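PDB 3O74: fructose transport system repressor FruR from Pseudomonas putida, which probably binds specific DNA sequences as a transcriptional regulator, both repressor and activator, with fructose 1-phosphate as its preferred effector. Local coordinates for residues S74-Q79 against P94-S99; R3-I8 against A61-S66; S118-I123 against P181-T186. All coordinates share one frame; numbering follows the deposited sequence.

Contact 1. Residues S74-Q79 against P94-S99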
loop_
_atom_site.group_PDB
_atom_site.type_symbol
_atom_site.label_atom_id
_atom_site.label_comp_id
_atom_site.label_asym_id
_atom_site.label_seq_id
_atom_site.Cartn_x
_atom_site.Cartn_y
_atom_site.Cartn_z
ATOM N N SER B 74 -8.412 0.572 -27.360
ATOM C CA SER B 74 -7.804 1.863 -27.058
ATOM C C SER B 74 -6.278 1.789 -27.015
ATOM O O SER B 74 -5.602 2.672 -27.544
ATOM C CB SER B 74 -8.359 2.438 -25.748
ATOM O OG SER B 74 -8.311 1.485 -24.699
ATOM N N TYR B 75 -5.727 0.739 -26.408
ATOM C CA TYR B 75 -4.271 0.628 -26.334
ATOM C C TYR B 75 -3.633 0.342 -27.686
ATOM O O TYR B 75 -2.486 0.709 -27.923
ATOM C CB TYR B 75 -3.826 -0.374 -25.266
ATOM C CG TYR B 75 -4.042 0.159 -23.871
ATOM C CD1 TYR B 75 -3.324 1.256 -23.408
ATOM C CD2 TYR B 75 -4.977 -0.416 -23.027
ATOM C CE1 TYR B 75 -3.530 1.757 -22.134
ATOM C CE2 TYR B 75 -5.188 0.071 -21.763
ATOM C CZ TYR B 75 -4.466 1.157 -21.315
ATOM O OH TYR B 75 -4.690 1.637 -20.045
ATOM N N ARG B 76 -4.384 -0.296 -28.576
ATOM C CA ARG B 76 -3.917 -0.490 -29.946
ATOM C C ARG B 76 -3.753 0.860 -30.646
ATOM O O ARG B 76 -2.800 1.068 -31.396
ATOM C CB ARG B 76 -4.886 -1.382 -30.724
ATOM C CG ARG B 76 -4.877 -2.839 -30.284
ATOM C CD ARG B 76 -3.629 -3.555 -30.775
ATOM N NE ARG B 76 -3.455 -3.400 -32.218
ATOM C CZ ARG B 76 -4.083 -4.133 -33.132
ATOM N NH1 ARG B 76 -4.936 -5.079 -32.759
ATOM N NH2 ARG B 76 -3.864 -3.920 -34.423
ATOM N N GLU B 77 -4.682 1.777 -30.392
ATOM C CA GLU B 77 -4.599 3.117 -30.970
ATOM C C GLU B 77 -3.331 3.831 -30.514
ATOM O O GLU B 77 -2.615 4.417 -31.327
ATOM C CB GLU B 77 -5.827 3.956 -30.603
ATOM C CG GLU B 77 -7.101 3.581 -31.343
ATOM C CD GLU B 77 -8.289 4.429 -30.917
ATOM O OE1 GLU B 77 -8.073 5.561 -30.432
ATOM O OE2 GLU B 77 -9.438 3.962 -31.067
ATOM N N LEU B 78 -3.062 3.777 -29.212
ATOM C CA LEU B 78 -1.892 4.436 -28.641
ATOM C C LEU B 78 -0.607 3.837 -29.199
ATOM O O LEU B 78 0.327 4.558 -29.550
ATOM C CB LEU B 78 -1.910 4.318 -27.114
ATOM C CG LEU B 78 -3.092 4.957 -26.385
ATOM C CD1 LEU B 78 -2.991 4.723 -24.887
ATOM C CD2 LEU B 78 -3.154 6.446 -26.683
ATOM N N GLN B 79 -0.571 2.511 -29.285
ATOM C CA GLN B 79 0.583 1.793 -29.817
ATOM C C GLN B 79 0.850 2.148 -31.281
ATOM O O GLN B 79 2.002 2.302 -31.694
ATOM C CB GLN B 79 0.364 0.285 -29.669
ATOM C CG GLN B 79 1.379 -0.582 -30.389
ATOM C CD GLN B 79 1.137 -2.062 -30.159
ATOM O OE1 GLN B 79 0.383 -2.704 -30.896
ATOM N NE2 GLN B 79 1.774 -2.613 -29.130
ATOM N N PRO B 94 -1.811 -11.033 -26.320
ATOM C CA PRO B 94 -0.501 -11.646 -26.581
ATOM C C PRO B 94 -0.057 -11.521 -28.040
ATOM O O PRO B 94 1.118 -11.724 -28.344
ATOM C CB PRO B 94 -0.718 -13.115 -26.203
ATOM C CG PRO B 94 -2.193 -13.319 -26.264
ATOM C CD PRO B 94 -2.802 -12.019 -25.856
ATOM N N ALA B 95 -0.987 -11.184 -28.927
ATOM C CA ALA B 95 -0.667 -11.019 -30.340
ATOM C C ALA B 95 -0.147 -9.621 -30.669
ATOM O O ALA B 95 0.368 -9.392 -31.764
ATOM C CB ALA B 95 -1.882 -11.354 -31.203
ATOM N N HIS B 96 -0.274 -8.686 -29.729
ATOM C CA HIS B 96 0.074 -7.296 -30.029
ATOM C C HIS B 96 0.864 -6.565 -28.938
ATOM O O HIS B 96 1.547 -5.578 -29.219
ATOM C CB HIS B 96 -1.191 -6.502 -30.377
ATOM C CG HIS B 96 -1.879 -6.981 -31.610
ATOM N ND1 HIS B 96 -1.426 -6.686 -32.886
ATOM C CD2 HIS B 96 -2.987 -7.743 -31.789
ATOM C CE1 HIS B 96 -2.219 -7.237 -33.777
ATOM N NE2 HIS B 96 -3.180 -7.889 -33.134
ATOM N N PHE B 97 0.774 -7.047 -27.703
ATOM C CA PHE B 97 1.396 -6.360 -26.575
ATOM C C PHE B 97 2.372 -7.238 -25.806
ATOM O O PHE B 97 2.217 -8.453 -25.730
ATOM C CB PHE B 97 0.327 -5.838 -25.607
ATOM C CG PHE B 97 -0.634 -4.869 -26.228
ATOM C CD1 PHE B 97 -1.866 -5.296 -26.699
ATOM C CD2 PHE B 97 -0.311 -3.526 -26.333
ATOM C CE1 PHE B 97 -2.756 -4.402 -27.273
ATOM C CE2 PHE B 97 -1.193 -2.628 -26.907
ATOM C CZ PHE B 97 -2.416 -3.066 -27.378
ATOM N N CYS B 98 3.386 -6.600 -25.236
ATOM C CA CYS B 98 4.278 -7.246 -24.286
ATOM C C CYS B 98 3.650 -7.186 -22.894
ATOM O O CYS B 98 3.252 -6.113 -22.437
ATOM C CB CYS B 98 5.623 -6.516 -24.292
ATOM S SG CYS B 98 6.814 -7.109 -23.101
ATOM N N SER B 99 3.553 -8.331 -22.221
ATOM C CA SER B 99 3.007 -8.365 -20.861
ATOM C C SER B 99 3.957 -9.070 -19.907
ATOM O O SER B 99 4.568 -10.079 -20.252
ATOM C CB SER B 99 1.641 -9.066 -20.828
ATOM O OG SER B 99 0.724 -8.464 -21.727
HETATM O O HOH W 1 0.832 -4.697 -33.191
#

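Contact 2. Residues R3-I8 against A61-S66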
loop_
_atom_site.group_PDB
_atom_site.type_symbol
_atom_site.label_atom_id
_atom_site.label_comp_id
_atom_site.label_asym_id
_atom_site.label_seq_id
_atom_site.Cartn_x
_atom_site.Cartn_y
_atom_site.Cartn_z
ATOM N N ARG B 3 11.465 11.503 -21.082
ATOM C CA ARG B 3 12.175 10.686 -20.104
ATOM C C ARG B 3 11.338 10.468 -18.853
ATOM O O ARG B 3 11.845 10.484 -17.730
ATOM C CB ARG B 3 13.525 11.293 -19.755
ATOM C CG ARG B 3 14.415 11.441 -20.966
ATOM C CD ARG B 3 15.859 11.572 -20.565
ATOM N NE ARG B 3 16.714 11.718 -21.735
ATOM C CZ ARG B 3 17.835 12.425 -21.741
ATOM N NH1 ARG B 3 18.221 13.049 -20.638
ATOM N NH2 ARG B 3 18.566 12.511 -22.843
ATOM N N THR B 4 10.043 10.275 -19.065
ATOM C CA THR B 4 9.139 9.893 -17.997
ATOM C C THR B 4 8.352 8.680 -18.460
ATOM O O THR B 4 8.043 8.538 -19.647
ATOM C CB THR B 4 8.172 11.032 -17.627
ATOM O OG1 THR B 4 7.296 11.295 -18.730
ATOM C CG2 THR B 4 8.941 12.297 -17.295
ATOM N N LEU B 5 8.045 7.799 -17.519
ATOM C CA LEU B 5 7.245 6.623 -17.800
ATOM C C LEU B 5 5.965 6.729 -16.977
ATOM O O LEU B 5 5.983 7.251 -15.864
ATOM C CB LEU B 5 8.014 5.366 -17.404
ATOM C CG LEU B 5 9.467 5.288 -17.876
ATOM C CD1 LEU B 5 10.207 4.137 -17.198
ATOM C CD2 LEU B 5 9.530 5.161 -19.391
ATOM N N GLY B 6 4.855 6.252 -17.526
ATOM C CA GLY B 6 3.604 6.244 -16.787
ATOM C C GLY B 6 3.250 4.850 -16.305
ATOM O O GLY B 6 3.609 3.861 -16.944
ATOM N N PHE B 7 2.544 4.767 -15.179
ATOM C CA PHE B 7 2.042 3.498 -14.682
ATOM C C PHE B 7 0.588 3.653 -14.240
ATOM O O PHE B 7 0.292 4.368 -13.285
ATOM C CB PHE B 7 2.907 2.986 -13.523
ATOM C CG PHE B 7 2.555 1.589 -13.059
ATOM C CD1 PHE B 7 1.778 0.746 -13.844
ATOM C CD2 PHE B 7 3.021 1.116 -11.840
ATOM C CE1 PHE B 7 1.459 -0.542 -13.413
ATOM C CE2 PHE B 7 2.710 -0.164 -11.407
ATOM C CZ PHE B 7 1.929 -0.997 -12.196
ATOM N N ILE B 8 -0.316 2.999 -14.959
ATOM C CA ILE B 8 -1.718 2.962 -14.576
ATOM C C ILE B 8 -1.980 1.672 -13.821
ATOM O O ILE B 8 -1.842 0.580 -14.382
ATOM C CB ILE B 8 -2.635 2.988 -15.808
ATOM C CG1 ILE B 8 -2.496 4.312 -16.555
ATOM C CG2 ILE B 8 -4.082 2.758 -15.396
ATOM C CD1 ILE B 8 -3.312 4.372 -17.833
ATOM N N ALA B 61 6.947 5.676 -22.288
ATOM C CA ALA B 61 6.311 4.367 -22.299
ATOM C C ALA B 61 5.259 4.309 -21.207
ATOM O O ALA B 61 5.312 5.075 -20.245
ATOM C CB ALA B 61 7.340 3.258 -22.113
ATOM N N LEU B 62 4.305 3.401 -21.358
ATOM C CA LEU B 62 3.217 3.283 -20.396
ATOM C C LEU B 62 3.112 1.857 -19.875
ATOM O O LEU B 62 2.930 0.906 -20.649
ATOM C CB LEU B 62 1.895 3.712 -21.039
ATOM C CG LEU B 62 0.604 3.633 -20.227
ATOM C CD1 LEU B 62 0.691 4.495 -18.963
ATOM C CD2 LEU B 62 -0.571 4.060 -21.091
ATOM N N PHE B 63 3.262 1.712 -18.561
ATOM C CA PHE B 63 2.983 0.450 -17.896
ATOM C C PHE B 63 1.520 0.466 -17.499
ATOM O O PHE B 63 0.995 1.504 -17.084
ATOM C CB PHE B 63 3.846 0.288 -16.644
ATOM C CG PHE B 63 5.321 0.316 -16.913
ATOM C CD1 PHE B 63 5.946 -0.755 -17.534
ATOM C CD2 PHE B 63 6.089 1.410 -16.533
ATOM C CE1 PHE B 63 7.316 -0.730 -17.781
ATOM C CE2 PHE B 63 7.447 1.436 -16.771
ATOM C CZ PHE B 63 8.063 0.370 -17.397
ATOM N N VAL B 64 0.851 -0.675 -17.603
ATOM C CA VAL B 64 -0.563 -0.697 -17.258
ATOM C C VAL B 64 -1.069 -2.052 -16.771
ATOM O O VAL B 64 -0.777 -3.089 -17.361
ATOM C CB VAL B 64 -1.440 -0.189 -18.444
ATOM C CG1 VAL B 64 -1.228 -1.043 -19.689
ATOM C CG2 VAL B 64 -2.912 -0.155 -18.059
ATOM N N ALA B 65 -1.814 -2.017 -15.671
ATOM C CA ALA B 65 -2.615 -3.149 -15.231
ATOM C C ALA B 65 -4.058 -2.753 -15.509
ATOM O O ALA B 65 -4.685 -2.050 -14.715
ATOM C CB ALA B 65 -2.404 -3.406 -13.760
ATOM N N SER B 66 -4.565 -3.193 -16.654
ATOM C CA SER B 66 -5.812 -2.677 -17.200
ATOM C C SER B 66 -7.057 -3.314 -16.588
ATOM O O SER B 66 -7.018 -4.443 -16.101
ATOM C CB SER B 66 -5.822 -2.871 -18.718
ATOM O OG SER B 66 -6.971 -2.287 -19.307
#

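Contact 3. Residues S118-I123 against P181-T186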
loop_
_atom_site.group_PDB
_atom_site.type_symbol
_atom_site.label_atom_id
_atom_site.label_comp_id
_atom_site.label_asym_id
_atom_site.label_seq_id
_atom_site.Cartn_x
_atom_site.Cartn_y
_atom_site.Cartn_z
ATOM N N SER B 118 -5.713 -32.375 3.296
ATOM C CA SER B 118 -6.443 -32.677 4.524
ATOM C C SER B 118 -7.750 -33.426 4.265
ATOM O O SER B 118 -8.521 -33.677 5.192
ATOM C CB SER B 118 -6.729 -31.392 5.303
ATOM O OG SER B 118 -7.569 -30.525 4.560
ATOM N N ALA B 119 -7.994 -33.775 3.006
ATOM C CA ALA B 119 -9.230 -34.451 2.621
ATOM C C ALA B 119 -10.459 -33.659 3.059
ATOM O O ALA B 119 -11.280 -34.155 3.829
ATOM C CB ALA B 119 -9.269 -35.864 3.199
ATOM N N PRO B 120 -10.586 -32.414 2.573
ATOM C CA PRO B 120 -11.745 -31.586 2.919
ATOM C C PRO B 120 -13.031 -32.140 2.313
ATOM O O PRO B 120 -13.005 -32.727 1.231
ATOM C CB PRO B 120 -11.403 -30.228 2.298
ATOM C CG PRO B 120 -10.460 -30.544 1.196
ATOM C CD PRO B 120 -9.656 -31.713 1.670
ATOM N N ARG B 121 -14.140 -31.959 3.019
ATOM C CA ARG B 121 -15.437 -32.429 2.550
ATOM C C ARG B 121 -16.036 -31.415 1.581
ATOM O O ARG B 121 -16.865 -31.753 0.734
ATOM C CB ARG B 121 -16.370 -32.660 3.739
ATOM C CG ARG B 121 -17.386 -33.771 3.543
ATOM C CD ARG B 121 -18.639 -33.279 2.842
ATOM N NE ARG B 121 -18.701 -33.703 1.447
ATOM C CZ ARG B 121 -19.826 -33.770 0.745
ATOM N NH1 ARG B 121 -20.979 -33.444 1.315
ATOM N NH2 ARG B 121 -19.805 -34.166 -0.522
ATOM N N SER B 122 -15.594 -30.170 1.708
ATOM C CA SER B 122 -16.068 -29.087 0.863
ATOM C C SER B 122 -14.944 -28.090 0.638
ATOM O O SER B 122 -14.145 -27.825 1.535
ATOM C CB SER B 122 -17.261 -28.383 1.510
ATOM O OG SER B 122 -16.907 -27.832 2.768
ATOM N N ILE B 123 -14.883 -27.541 -0.567
ATOM C CA ILE B 123 -13.873 -26.546 -0.895
ATOM C C ILE B 123 -14.492 -25.452 -1.751
ATOM O O ILE B 123 -15.354 -25.720 -2.587
ATOM C CB ILE B 123 -12.669 -27.174 -1.634
ATOM C CG1 ILE B 123 -11.560 -26.141 -1.825
ATOM C CG2 ILE B 123 -13.100 -27.767 -2.971
ATOM C CD1 ILE B 123 -10.237 -26.737 -2.263
ATOM N N PRO B 181 -16.890 -23.839 4.797
ATOM C CA PRO B 181 -16.361 -24.936 3.984
ATOM C C PRO B 181 -15.135 -25.505 4.687
ATOM O O PRO B 181 -14.550 -24.809 5.518
ATOM C CB PRO B 181 -15.942 -24.232 2.695
ATOM C CG PRO B 181 -15.540 -22.855 3.146
ATOM C CD PRO B 181 -16.474 -22.516 4.290
ATOM N N ASP B 182 -14.753 -26.739 4.378
ATOM C CA ASP B 182 -13.562 -27.314 4.986
ATOM C C ASP B 182 -12.301 -26.605 4.502
ATOM O O ASP B 182 -11.301 -26.544 5.216
ATOM C CB ASP B 182 -13.470 -28.809 4.695
ATOM C CG ASP B 182 -14.441 -29.625 5.526
ATOM O OD1 ASP B 182 -15.131 -29.041 6.391
ATOM O OD2 ASP B 182 -14.507 -30.853 5.318
ATOM N N ALA B 183 -12.360 -26.061 3.291
ATOM C CA ALA B 183 -11.200 -25.417 2.685
ATOM C C ALA B 183 -11.620 -24.258 1.792
ATOM O O ALA B 183 -12.694 -24.280 1.187
ATOM C CB ALA B 183 -10.381 -26.430 1.887
ATOM N N LEU B 184 -10.763 -23.249 1.705
ATOM C CA LEU B 184 -11.087 -22.051 0.947
ATOM C C LEU B 184 -9.857 -21.431 0.301
ATOM O O LEU B 184 -8.816 -21.270 0.938
ATOM C CB LEU B 184 -11.760 -21.016 1.848
ATOM C CG LEU B 184 -11.984 -19.646 1.206
ATOM C CD1 LEU B 184 -13.091 -19.725 0.173
ATOM C CD2 LEU B 184 -12.310 -18.594 2.259
ATOM N N VAL B 185 -9.993 -21.080 -0.973
ATOM C CA VAL B 185 -8.964 -20.329 -1.679
ATOM C C VAL B 185 -9.517 -18.970 -2.082
ATOM O O VAL B 185 -10.601 -18.888 -2.661
ATOM C CB VAL B 185 -8.494 -21.066 -2.945
ATOM C CG1 VAL B 185 -7.566 -20.181 -3.772
ATOM C CG2 VAL B 185 -7.808 -22.369 -2.577
ATOM N N THR B 186 -8.785 -17.906 -1.758
ATOM C CA THR B 186 -9.120 -16.576 -2.255
ATOM C C THR B 186 -8.101 -16.177 -3.315
ATOM O O THR B 186 -6.902 -16.424 -3.161
ATOM C CB THR B 186 -9.133 -15.523 -1.132
ATOM O OG1 THR B 186 -7.882 -15.555 -0.437
ATOM C CG2 THR B 186 -10.253 -15.804 -0.144
#

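Contact 1. Residues S74-Q79 against P94-S99
The side-chain amide of Gln-79 reaches across to the backbone of His-96, NE2 donating to His-96 O at 3.0 Å along a fairly straight N-H...O path (159°). The acceptor lies close to the amide plane of Gln-79, whereas the donor stands 32° out of the carbonyl plane of His-96. With CG anti to the backbone N and the chain extended beyond it, Gln-79 leaves its helix straight for this carbonyl. Its other amide atom is used too: a water gives a hydrogen to Gln-79 OE1 at 3.1 Å and is hydrogen-bonded to His-96 ND1 at the edge of the imidazole, so both ends of the amide are tied to one residue, which would restrain its rotation. Helix 74-80 links the parallel strands 61-64 and 85-88 in a beta-alpha-beta unit of the N-terminal subdomain of this LacI-type, periplasmic-binding-protein-like fold, and the loop before strand 98-102 folds back against it. Arg-76, its chain bent at chi2 and chi3, lays its guanidinium flat over the His-96 ring, the group centres 3.7 Å apart and the planes 14° from parallel. NH1 sits above the middle of the imidazole. Next to the Arg-76 and His-96 stack, Phe-97 points its ring edge at the helix: CZ comes within 3.6 Å of Arg-76 CD and 3.7 Å of Tyr-75 CB, with the backbone of Tyr-75 and Arg-76 near the ring plane. The phenol of Tyr-75 runs the other way, where its OH bonds to Glu-47, while Val-85 and Leu-92 also pack on Phe-97.

Contact 2. Residues R3-I8 against A61-S66
Phe-7 turns the edge of its ring on Phe-63, the two side chains crossing at about a right angle, in the sheet of a Rossmann-like N-terminal subdomain where strands 4-9 and 61-64 run parallel side by side. The CD1 edge of Phe-7 lies 3.5 Å from Phe-63 CB and 3.4 Å from Phe-63 O, the carbonyl oxygen being in the ring plane. Phe-63 itself leans back along the strand, CG anti to its carbonyl carbon (chi1 -60°), which carries CE2 to 3.9 Å from Leu-5 CD1, with the methyl at the ring's edge. Leu-5, Phe-7, Ala-61 and Phe-63 thus share one face, and helix 234-250 covers Leu-5, Ala-61 and Phe-63. On the opposite face Ile-8 and Val-64 lie side by side and point the same way, Ile-8 CB to Val-64 CG2 3.9 Å, while Ile-8 CG1 meets Leu-62 CD1 at 4.0 Å. Helices 44-56 and 74-80 pack over these three aliphatic residues, and near the start of the strand Thr-4 touches Leu-53 of the second subunit. Between the faces a ladder of four backbone hydrogen bonds zips the strands, Gly-6 and Ile-8 each donating and accepting. The shortest rung joins Phe-63 N to Gly-6 O at 2.7 Å, and the Leu-62 side chain closes over the same glycine, CD1 lying 3.6 Å from Gly-6 O.

Contact 3. Residues S118-I123 against P181-T186
Ser-122 carries its OG between its own backbone N and carbonyl carbon (chi1 60°), a rotation that brings the hydroxyl to Asp-182 N, from which it accepts a hydrogen bond of 2.9 Å. Asp-182 answers with CG anti to its carbonyl carbon (chi1 -75°), which directs OD2 to the backbone N of Arg-121, the residue before Ser-122, for a hydrogen bond of 2.6 Å. The amide meets OD2 on its anti side, 26° out of the carboxylate plane. Asp-182 is therefore held to the other segment by its main chain and by its carboxylate; the guanidinium of Arg-121 goes elsewhere, to a salt bridge with Glu-152. Beside these polar links Pro-120 CB packs on Asp-182 CB at 3.5 Å. Ala-183 CB then fits against both Pro-120 and Ile-123, lying 3.9 Å from Ile-123 CG1, and Leu-115 and Leu-116 of helix 104-116 cover this apolar side. The backbone pairing only begins here: Ala-183 N to Ser-122 O is weak at 3.1 Å, and Ile-123 CA makes a CA-H...O contact of 3.3 Å with Ala-183 O. These side-chain-to-backbone bonds join the starts of two adjacent parallel strands, 122-128 and 183-186, in the alpha/beta C-terminal subdomain of the LacI-type effector-binding fold.

From the N terminus, contact 2 comes first, closing a loop of 52 residues that holds helices 15-30 and 44-56 and strand 34-39. Contact 1 opens after it, across 14 residues that include strand 85-88, and contact 3 follows, closing 57 residues that hold helices 133-144 and 163-177 and strand 152-158, and joining strands 122-128 and 183-186. The three stand in series, none nested in or crossing another. Contacts 1 and 2 touch: Tyr-75 of helix 74-80 sets its OH 3.2 Å from Val-64 CG2 and also packs on Leu-62 and Ile-8, so helix and strands share one core in the N-terminal subdomain. Contact 3 belongs to the other subdomain, its centre about 39 Å from the centre of either.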